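Local coordinates for extracellular solute-binding protein, family 1 (Bifidobacterium longum subsp. infantis, PDB 6FTH) that probably binds human milk oligosaccharides outside the cell and delivers them to an ABC transporter for uptake, at residues Y251-V254 against I255-Y258. Residues are numbered along the deposited sequence; the frame is centred on the assembly and turned at random.
Sequences YKQV and IKYY
I255 lays its CD1 methyl over one face of the Y251 ring, one turn back in the amphipathic alpha-helix 249-263 of this solute-binding protein. The CH-pi contact puts CD1 4.0 Å from the ring centroid, 28° off the normal, with CE2 the nearest ring atom. Y251 reaches it because CG stands anti to the backbone N (chi1 -169°), while the extended CG1-CD1 arm of I255 carries its methyl to the ring. A second i, i+4 pair lies farther along: V254 and Y258 run side by side, V254 CG1 touching Y258 CE2 at 3.7 Å. The backbone bonds I255 N to Y251 O (3.0 Å) and Y258 N to V254 O (2.9 Å, N-H...O 172°) set the spacing of the two pairs. Tyrosine suits these buried places because its ring packs while its hydroxyl finds a polar partner: Y251 OH bonds T478 OG1 on helix 457-484, and Y258 OH bonds P213 O. Were Y258 cut back to an alanine, V254 CG1 would probably lose the ring it lies against, and P213 O its hydroxyl partner. Elsewhere on the helix, K256 forms a salt bridge with D488, and the long lysine chain suits this partly exposed face by adding apolar methylenes below its charge. K256 CD lies 4.1 Å from Q253 OE1, and K256 CG rests 3.4 Å from K252 O.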
ATOM      1  N   TYR A 251     -18.862   9.203  -7.156  1.00 13.12           N
ATOM      2  CA  TYR A 251     -19.047   7.902  -6.509  1.00 12.53           C
ATOM      3  C   TYR A 251     -20.376   7.283  -6.931  1.00 13.35           C
ATOM      4  O   TYR A 251     -20.460   6.086  -7.243  1.00 13.12           O
ATOM      5  CB  TYR A 251     -18.986   8.095  -4.982  1.00 12.96           C
ATOM      6  CG  TYR A 251     -18.896   6.850  -4.113  1.00 13.87           C
ATOM      7  CD1 TYR A 251     -17.779   6.036  -4.154  1.00 13.82           C
ATOM      8  CD2 TYR A 251     -19.902   6.532  -3.225  1.00 14.98           C
ATOM      9  CE1 TYR A 251     -17.681   4.902  -3.350  1.00 15.99           C
ATOM     10  CE2 TYR A 251     -19.813   5.413  -2.408  1.00 12.90           C
ATOM     11  CZ  TYR A 251     -18.703   4.600  -2.482  1.00 14.66           C
ATOM     12  OH  TYR A 251     -18.577   3.488  -1.704  1.00 14.96           O
ATOM     13  N   LYS A 252     -21.436   8.085  -6.941  1.00 13.44           N
ATOM     14  CA  LYS A 252     -22.727   7.598  -7.423  1.00 13.00           C
ATOM     15  C   LYS A 252     -22.617   7.034  -8.843  1.00 13.77           C
ATOM     16  O   LYS A 252     -23.167   5.968  -9.136  1.00 15.53           O
ATOM     17  CB  LYS A 252     -23.755   8.733  -7.382  1.00 16.00           C
ATOM     18  CG  LYS A 252     -25.150   8.306  -7.886  1.00 18.64           C
ATOM     19  CD  LYS A 252     -26.327   9.209  -7.458  1.00 26.43           C
ATOM     20  CE  LYS A 252     -26.081  10.671  -7.672  1.00 30.98           C
ATOM     21  NZ  LYS A 252     -27.314  11.445  -7.317  1.00 43.13           N
ATOM     22  N   GLN A 253     -21.927   7.739  -9.736  1.00 13.65           N
ATOM     23  CA  GLN A 253     -21.805   7.296 -11.120  1.00 14.43           C
ATOM     24  C   GLN A 253     -21.003   6.005 -11.237  1.00 13.96           C
ATOM     25  O   GLN A 253     -21.341   5.142 -12.055  1.00 14.28           O
ATOM     26  CB  GLN A 253     -21.215   8.412 -11.975  1.00 17.20           C
ATOM     27  CG  GLN A 253     -22.162   9.632 -12.127  1.00 21.85           C
ATOM     28  CD  GLN A 253     -23.619   9.226 -12.383  1.00 29.53           C
ATOM     29  OE1 GLN A 253     -23.898   8.384 -13.238  1.00 31.55           O
ATOM     30  NE2 GLN A 253     -24.550   9.798 -11.610  1.00 31.19           N
ATOM     31  N   VAL A 254     -19.935   5.864 -10.445  1.00 13.55           N
ATOM     32  CA  VAL A 254     -19.181   4.610 -10.436  1.00 13.45           C
ATOM     33  C   VAL A 254     -20.086   3.458 -10.025  1.00 14.00           C
ATOM     34  O   VAL A 254     -20.068   2.377 -10.634  1.00 13.93           O
ATOM     35  CB  VAL A 254     -17.969   4.713  -9.503  1.00 12.54           C
ATOM     36  CG1 VAL A 254     -17.359   3.340  -9.282  1.00 12.86           C
ATOM     37  CG2 VAL A 254     -16.958   5.664 -10.085  1.00 12.96           C
ATOM     38  N   ILE A 255     -20.873   3.661  -8.963  1.00 14.13           N
ATOM     39  CA  ILE A 255     -21.776   2.615  -8.495  1.00 13.26           C
ATOM     40  C   ILE A 255     -22.787   2.242  -9.578  1.00 13.64           C
ATOM     41  O   ILE A 255     -23.046   1.051  -9.827  1.00 13.42           O
ATOM     42  CB  ILE A 255     -22.455   3.057  -7.186  1.00 12.41           C
ATOM     43  CG1 ILE A 255     -21.439   3.056  -6.040  1.00 14.30           C
ATOM     44  CG2 ILE A 255     -23.612   2.110  -6.875  1.00 14.97           C
ATOM     45  CD1 ILE A 255     -21.906   3.734  -4.773  1.00 15.70           C
ATOM     46  N   LYS A 256     -23.360   3.236 -10.255  1.00 14.10           N
ATOM     47  CA  LYS A 256     -24.348   2.947 -11.289  1.00 14.49           C
ATOM     48  C   LYS A 256     -23.714   2.186 -12.452  1.00 15.87           C
ATOM     49  O   LYS A 256     -24.338   1.281 -13.017  1.00 15.21           O
ATOM     50  CB  LYS A 256     -25.004   4.237 -11.762  1.00 15.90           C
ATOM     51  CG  LYS A 256     -25.965   4.821 -10.727  1.00 17.20           C
ATOM     52  CD  LYS A 256     -26.680   6.056 -11.263  1.00 19.47           C
ATOM     53  CE  LYS A 256     -27.876   5.682 -12.119  1.00 25.80           C
ATOM     54  NZ  LYS A 256     -28.708   6.874 -12.437  1.00 39.23           N
ATOM     55  N   TYR A 257     -22.477   2.541 -12.816  1.00 13.74           N
ATOM     56  CA  TYR A 257     -21.782   1.835 -13.891  1.00 14.33           C
ATOM     57  C   TYR A 257     -21.560   0.387 -13.511  1.00 13.90           C
ATOM     58  O   TYR A 257     -21.839  -0.523 -14.310  1.00 14.99           O
ATOM     59  CB  TYR A 257     -20.461   2.541 -14.214  1.00 13.35           C
ATOM     60  CG  TYR A 257     -19.662   1.930 -15.349  1.00 11.23           C
ATOM     61  CD1 TYR A 257     -20.133   1.960 -16.650  1.00 13.98           C
ATOM     62  CD2 TYR A 257     -18.429   1.371 -15.115  1.00 15.48           C
ATOM     63  CE1 TYR A 257     -19.399   1.415 -17.684  1.00 13.65           C
ATOM     64  CE2 TYR A 257     -17.687   0.836 -16.141  1.00 14.08           C
ATOM     65  CZ  TYR A 257     -18.170   0.880 -17.416  1.00 15.43           C
ATOM     66  OH  TYR A 257     -17.421   0.337 -18.437  1.00 15.62           O
ATOM     67  N   TYR A 258     -21.054   0.150 -12.293  1.00 13.98           N
ATOM     68  CA  TYR A 258     -20.866  -1.228 -11.837  1.00 13.51           C
ATOM     69  C   TYR A 258     -22.183  -1.980 -11.817  1.00 15.58           C
ATOM     70  O   TYR A 258     -22.230  -3.161 -12.177  1.00 14.94           O
ATOM     71  CB  TYR A 258     -20.208  -1.294 -10.469  1.00 14.03           C
ATOM     72  CG  TYR A 258     -18.687  -1.238 -10.528  1.00 14.40           C
ATOM     73  CD1 TYR A 258     -17.960  -2.135 -11.313  1.00 13.48           C
ATOM     74  CD2 TYR A 258     -17.976  -0.282  -9.810  1.00 12.66           C
ATOM     75  CE1 TYR A 258     -16.567  -2.092 -11.353  1.00 15.39           C
ATOM     76  CE2 TYR A 258     -16.599  -0.232  -9.856  1.00 10.74           C
ATOM     77  CZ  TYR A 258     -15.895  -1.132 -10.628  1.00 13.25           C
ATOM     78  OH  TYR A 258     -14.530  -1.102 -10.661  1.00 13.07           O
TER